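PDB 3E2V: 3'-5'-exonuclease from Saccharomyces cerevisiae, which cuts double-stranded DNA as a magnesium-dependent TatD-type nuclease, nicking it internally and degrading it from the 3' end. Local coordinates for residues T58-S61 with I62-Q66; F180-E183 with Q184-S188. One frame throughout, in Å; residues are numbered along the deposited sequence. Where two conformers were deposited one is given.

Contact 1. Residues T58-S61 with I62-Q66; sequences TGSS and IAESQ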
ATOM      1  N   THR A  58       2.246  -1.713  -5.211  1.00 13.95           N
ATOM      2  CA  THR A  58       3.138  -1.428  -4.092  0.50 15.36           C
ATOM      3  C   THR A  58       4.573  -1.854  -4.344  1.00 15.55           C
ATOM      4  O   THR A  58       4.843  -2.936  -4.893  1.00 16.82           O
ATOM      5  CB  THR A  58       2.718  -2.175  -2.841  0.50 15.32           C
ATOM      6  OG1 THR A  58       2.552  -3.552  -3.176  0.50 17.54           O
ATOM      7  CG2 THR A  58       1.431  -1.633  -2.297  0.50 15.75           C
ATOM      8  N   GLY A  59       5.502  -0.986  -3.939  1.00 16.08           N
ATOM      9  CA  GLY A  59       6.940  -1.298  -3.901  1.00 16.86           C
ATOM     10  C   GLY A  59       7.375  -1.319  -2.440  1.00 17.38           C
ATOM     11  O   GLY A  59       6.955  -0.440  -1.665  1.00 17.59           O
ATOM     12  N   SER A  60       8.186  -2.301  -2.044  1.00 17.05           N
ATOM     13  CA  SER A  60       8.561  -2.470  -0.621  1.00 17.19           C
ATOM     14  C   SER A  60      10.065  -2.481  -0.325  1.00 15.93           C
ATOM     15  O   SER A  60      10.483  -2.616   0.828  1.00 16.30           O
ATOM     16  CB  SER A  60       7.912  -3.732  -0.048  1.00 17.79           C
ATOM     17  OG  SER A  60       8.431  -4.892  -0.696  1.00 22.05           O
ATOM     18  N   SER A  61      10.875  -2.386  -1.374  1.00 15.25           N
ATOM     19  CA  SER A  61      12.329  -2.264  -1.240  1.00 15.93           C
ATOM     20  C   SER A  61      12.853  -1.589  -2.496  1.00 16.41           C
ATOM     21  O   SER A  61      12.083  -1.315  -3.435  1.00 15.68           O
ATOM     22  CB  SER A  61      12.978  -3.631  -1.041  1.00 16.33           C
ATOM     23  OG  SER A  61      12.860  -4.399  -2.229  1.00 17.42           O
ATOM     24  N   ILE A  62      14.147  -1.290  -2.540  1.00 17.20           N
ATOM     25  CA  ILE A  62      14.689  -0.729  -3.772  1.00 18.34           C
ATOM     26  C   ILE A  62      14.477  -1.743  -4.907  1.00 17.42           C
ATOM     27  O   ILE A  62      13.920  -1.407  -5.963  1.00 17.78           O
ATOM     28  CB  ILE A  62      16.166  -0.261  -3.641  1.00 18.53           C
ATOM     29  CG1 ILE A  62      16.253   0.889  -2.627  1.00 19.91           C
ATOM     30  CG2 ILE A  62      16.655   0.214  -4.995  1.00 20.55           C
ATOM     31  CD1 ILE A  62      17.697   1.328  -2.220  1.00 20.53           C
ATOM     32  N   ALA A  63      14.866  -2.995  -4.677  1.00 17.99           N
ATOM     33  CA  ALA A  63      14.709  -4.022  -5.712  1.00 17.72           C
ATOM     34  C   ALA A  63      13.252  -4.237  -6.107  1.00 17.86           C
ATOM     35  O   ALA A  63      12.924  -4.329  -7.305  1.00 18.20           O
ATOM     36  CB  ALA A  63      15.339  -5.331  -5.277  1.00 18.77           C
ATOM     37  N   GLU A  64      12.366  -4.292  -5.117  1.00 17.31           N
ATOM     38  CA  GLU A  64      10.955  -4.500  -5.398  1.00 17.10           C
ATOM     39  C   GLU A  64      10.322  -3.300  -6.086  1.00 16.07           C
ATOM     40  O   GLU A  64       9.425  -3.455  -6.916  1.00 15.07           O
ATOM     41  CB  GLU A  64      10.187  -4.843  -4.117  1.00 18.32           C
ATOM     42  CG  GLU A  64      10.234  -6.316  -3.781  1.00 22.49           C
ATOM     43  CD  GLU A  64       9.322  -7.136  -4.682  1.00 27.74           C
ATOM     44  OE1 GLU A  64       8.087  -6.936  -4.636  1.00 29.38           O
ATOM     45  OE2 GLU A  64       9.843  -7.981  -5.444  1.00 31.04           O
ATOM     46  N   SER A  65      10.795  -2.101  -5.746  1.00 15.47           N
ATOM     47  CA  SER A  65      10.310  -0.903  -6.412  1.00 14.64           C
ATOM     48  C   SER A  65      10.727  -0.934  -7.873  1.00 15.06           C
ATOM     49  O   SER A  65       9.941  -0.584  -8.754  1.00 14.71           O
ATOM     50  CB  SER A  65      10.834   0.361  -5.728  1.00 14.93           C
ATOM     51  OG  SER A  65      10.288   0.487  -4.425  1.00 14.18           O
ATOM     52  N   GLN A  66      11.963  -1.371  -8.120  1.00 14.90           N
ATOM     53  CA  GLN A  66      12.432  -1.544  -9.491  1.00 15.81           C
ATOM     54  C   GLN A  66      11.615  -2.599 -10.246  1.00 15.34           C
ATOM     55  O   GLN A  66      11.241  -2.377 -11.404  1.00 15.31           O
ATOM     56  CB  GLN A  66      13.919  -1.897  -9.498  1.00 16.67           C
ATOM     57  CG  GLN A  66      14.544  -1.908 -10.886  1.00 20.08           C
ATOM     58  CD  GLN A  66      14.549  -0.542 -11.548  1.00 22.57           C
ATOM     59  OE1 GLN A  66      14.842   0.478 -10.903  1.00 23.12           O
ATOM     60  NE2 GLN A  66      14.218  -0.506 -12.847  1.00 24.19           N
TER
HETATM   61  O   HOH W   1       7.044  -4.970  -3.052  1.00 33.96           O
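S61 is the N-cap of helix 62-75: its OG accepts from E64 N at 2.9 Å, a nearly straight bond with an N-H...O angle of 163°. The turn follows strand 52-57 at the catalytic mouth of the TIM barrel. The hydroxyl reaches E64 because OG stands between the backbone N and the carbonyl carbon of S61 (chi1 68°). The tight part lies one turn on, at S65. S61 O is gripped twice, by S65 N at 2.8 Å and by S65 OG at 2.7 Å, the two donors arriving from opposite faces of the carbonyl plane. G59 passes close by, its CA 3.8 Å from S65 OG, and a CB there would clash with that hydroxyl. S65 OG also bonds G88 N, which ties the turn to the next loop. On the looser side S60 and E64, both partly exposed, are joined by a water. S60 lies about 5 Å, side chain to side chain, from E161, a magnesium ligand in another crystal of this protein though not bound to metal here. E64 OE1, which also bonds T22 OG1, accepts from that water at 2.7 Å, and the water is hydrogen-bonded to S60 OG at 2.7 Å.

Contact 2. Residues F180-E183 with Q184-S188; sequences FFEE and QLKIS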
ATOM      1  N   PHE A 180      15.377   4.498   9.451  1.00 13.33           N
ATOM      2  CA  PHE A 180      15.197   4.523   7.998  1.00 13.42           C
ATOM      3  C   PHE A 180      13.800   4.920   7.534  1.00 13.34           C
ATOM      4  O   PHE A 180      13.644   5.375   6.414  1.00 13.24           O
ATOM      5  CB  PHE A 180      15.777   3.257   7.361  1.00 13.81           C
ATOM      6  CG  PHE A 180      17.267   3.242   7.421  1.00 14.16           C
ATOM      7  CD1 PHE A 180      17.995   4.095   6.597  1.00 13.62           C
ATOM      8  CD2 PHE A 180      17.936   2.486   8.378  1.00 14.32           C
ATOM      9  CE1 PHE A 180      19.400   4.147   6.682  1.00 13.59           C
ATOM     10  CE2 PHE A 180      19.335   2.540   8.484  1.00 15.31           C
ATOM     11  CZ  PHE A 180      20.059   3.371   7.652  1.00 15.77           C
ATOM     12  N   PHE A 181      12.801   4.799   8.408  1.00 12.99           N
ATOM     13  CA  PHE A 181      11.517   5.473   8.141  1.00 12.73           C
ATOM     14  C   PHE A 181      11.770   6.985   8.089  1.00 13.23           C
ATOM     15  O   PHE A 181      11.371   7.673   7.133  1.00 13.08           O
ATOM     16  CB  PHE A 181      10.508   5.093   9.228  1.00 13.15           C
ATOM     17  CG  PHE A 181       9.157   5.771   9.125  1.00 13.02           C
ATOM     18  CD1 PHE A 181       8.570   6.089   7.889  1.00 12.96           C
ATOM     19  CD2 PHE A 181       8.433   6.000  10.282  1.00 14.14           C
ATOM     20  CE1 PHE A 181       7.298   6.683   7.843  1.00 12.49           C
ATOM     21  CE2 PHE A 181       7.173   6.574  10.255  1.00 13.05           C
ATOM     22  CZ  PHE A 181       6.592   6.915   9.045  1.00 13.13           C
ATOM     23  N   GLU A 182      12.442   7.502   9.117  1.00 13.30           N
ATOM     24  CA  GLU A 182      12.675   8.932   9.185  1.00 14.07           C
ATOM     25  C   GLU A 182      13.562   9.456   8.055  1.00 13.91           C
ATOM     26  O   GLU A 182      13.257  10.498   7.482  1.00 13.69           O
ATOM     27  CB  GLU A 182      13.245   9.330  10.548  1.00 13.97           C
ATOM     28  CG  GLU A 182      13.516  10.830  10.649  1.00 17.56           C
ATOM     29  CD  GLU A 182      13.751  11.289  12.068  1.00 22.91           C
ATOM     30  OE1 GLU A 182      13.317  10.602  13.016  1.00 24.48           O
ATOM     31  OE2 GLU A 182      14.378  12.357  12.224  1.00 24.81           O
ATOM     32  N   GLU A 183      14.626   8.735   7.701  1.00 13.49           N
ATOM     33  CA  GLU A 183      15.481   9.197   6.603  1.00 13.28           C
ATOM     34  C   GLU A 183      14.726   9.218   5.265  1.00 13.32           C
ATOM     35  O   GLU A 183      14.921  10.120   4.442  1.00 14.21           O
ATOM     36  CB  GLU A 183      16.778   8.369   6.481  1.00 13.19           C
ATOM     37  CG  GLU A 183      17.712   8.534   7.684  1.00 15.40           C
ATOM     38  CD  GLU A 183      18.107  10.002   7.942  1.00 15.76           C
ATOM     39  OE1 GLU A 183      18.582  10.690   6.998  1.00 17.78           O
ATOM     40  OE2 GLU A 183      17.940  10.468   9.097  1.00 18.61           O
ATOM     41  N   GLN A 184      13.853   8.233   5.055  1.00 12.67           N
ATOM     42  CA  GLN A 184      13.011   8.256   3.856  1.00 12.25           C
ATOM     43  C   GLN A 184      11.996   9.386   3.869  1.00 12.64           C
ATOM     44  O   GLN A 184      11.706   9.977   2.830  1.00 12.98           O
ATOM     45  CB  GLN A 184      12.341   6.891   3.645  1.00 12.29           C
ATOM     46  CG  GLN A 184      13.355   5.819   3.206  1.00 11.97           C
ATOM     47  CD  GLN A 184      12.685   4.483   2.977  1.00 12.11           C
ATOM     48  OE1 GLN A 184      12.277   4.179   1.855  1.00 13.12           O
ATOM     49  NE2 GLN A 184      12.509   3.701   4.051  1.00 12.37           N
ATOM     50  N   LEU A 185      11.456   9.707   5.045  1.00 12.33           N
ATOM     51  CA  LEU A 185      10.607  10.882   5.130  1.00 12.44           C
ATOM     52  C   LEU A 185      11.389  12.135   4.744  1.00 12.76           C
ATOM     53  O   LEU A 185      10.867  13.001   4.057  1.00 13.58           O
ATOM     54  CB  LEU A 185       9.984  11.024   6.519  1.00 12.64           C
ATOM     55  CG  LEU A 185       8.924   9.977   6.863  1.00 12.51           C
ATOM     56  CD1 LEU A 185       8.571  10.114   8.326  1.00 13.23           C
ATOM     57  CD2 LEU A 185       7.674  10.110   5.966  1.00 13.47           C
ATOM     58  N   LYS A 186      12.639  12.215   5.177  1.00 13.01           N
ATOM     59  CA  LYS A 186      13.449  13.381   4.816  1.00 13.70           C
ATOM     60  C   LYS A 186      13.652  13.459   3.304  1.00 14.38           C
ATOM     61  O   LYS A 186      13.479  14.509   2.688  1.00 13.89           O
ATOM     62  CB  LYS A 186      14.797  13.337   5.519  1.00 13.88           C
ATOM     63  CG  LYS A 186      14.751  13.607   7.017  1.00 15.48           C
ATOM     64  CD  LYS A 186      16.145  13.414   7.608  1.00 16.47           C
ATOM     65  CE  LYS A 186      16.145  13.573   9.122  1.00 17.54           C
ATOM     66  NZ  LYS A 186      17.500  13.204   9.682  1.00 16.36           N
ATOM     67  N   ILE A 187      14.012  12.337   2.707  1.00 14.48           N
ATOM     68  CA  ILE A 187      14.202  12.279   1.255  1.00 15.60           C
ATOM     69  C   ILE A 187      12.955  12.736   0.519  1.00 15.03           C
ATOM     70  O   ILE A 187      13.043  13.464  -0.465  1.00 14.85           O
ATOM     71  CB  ILE A 187      14.624  10.854   0.799  1.00 17.24           C
ATOM     72  CG1 ILE A 187      16.114  10.646   1.068  1.00 18.63           C
ATOM     73  CG2 ILE A 187      14.265  10.603  -0.676  1.00 18.62           C
ATOM     74  CD1 ILE A 187      16.521   9.199   0.896  1.00 20.93           C
ATOM     75  N   SER A 188      11.789  12.351   1.028  1.00 14.43           N
ATOM     76  CA  SER A 188      10.516  12.679   0.382  1.00 14.38           C
ATOM     77  C   SER A 188      10.207  14.183   0.419  1.00 14.63           C
ATOM     78  O   SER A 188       9.248  14.638  -0.204  1.00 14.56           O
ATOM     79  CB  SER A 188       9.375  11.907   1.048  1.00 14.35           C
ATOM     80  OG  SER A 188       8.941  12.534   2.248  1.00 14.78           O
TER
HETATM   81  O   HOH W   2      16.765  13.358  12.380  1.00 28.43           O
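E183 and K186, three residues apart on helix 174-187, form a salt bridge: K186 NZ donates to E183 OE2 at 2.8 Å, meeting it on the syn side and 22° out of the carboxylate plane. The side chains run side by side in the same direction, K186 extended beyond CG, while E183 bends at chi2 (-57°) to bring its carboxylate alongside the lysine. One turn apart, L185 lays CD1 over a face of the F181 ring, a CH-pi contact with CD1 3.9 Å from the ring centroid. F180 O is held by two donors from opposite faces of its plane, Q184 N at 3.2 Å and Q184 NE2 at 3.1 Å. With CG beside the backbone N (chi1 -71°), the extended glutamine runs back along the helix, and F180 O lies almost in its amide plane; OE1 accepts from V89 N.

Farther out, a water accepts from K186 NZ at 2.8 Å and donates to E182 OE2 at 2.6 Å, bridging charges whose atoms stand 4.1 Å apart. E182 is held in turn by a salt bridge to R216, and K186 by a second one to D223. The helix lies over strand 156-165, where L164 touches F181 and I162 touches Q184 and L185, and beside helix 207-219, whose I213 packs on both F181 and L185. With an alanine here, E183 and D223 would probably lose the positive partner they share at K186, and the water its N-H donor. Bonded to two carboxylates, with a third linked through water, the lysine is likely to stay protonated, which would help offset their charge.

Both contacts are local, contact 1 at the start of a helix and contact 2 along one, and they lie in separate parts of the same barrel, their nearest atoms about 7 Å apart. Contact 1 sits at a strand-to-helix junction close to the metal site and is only partly buried; contact 2 runs along helix 174-187, buried in the outer layer. Their chemistry follows: serine hydroxyls and backbone groups at the helix start in 58-66, charges, a long amide and an aromatic face along 180-188. Helix 132-149 borders both, its L141 touching I62 of contact 1 and Q184 of contact 2. The loop residue V89 touches both as well, packing against I62 and bonding to Q184.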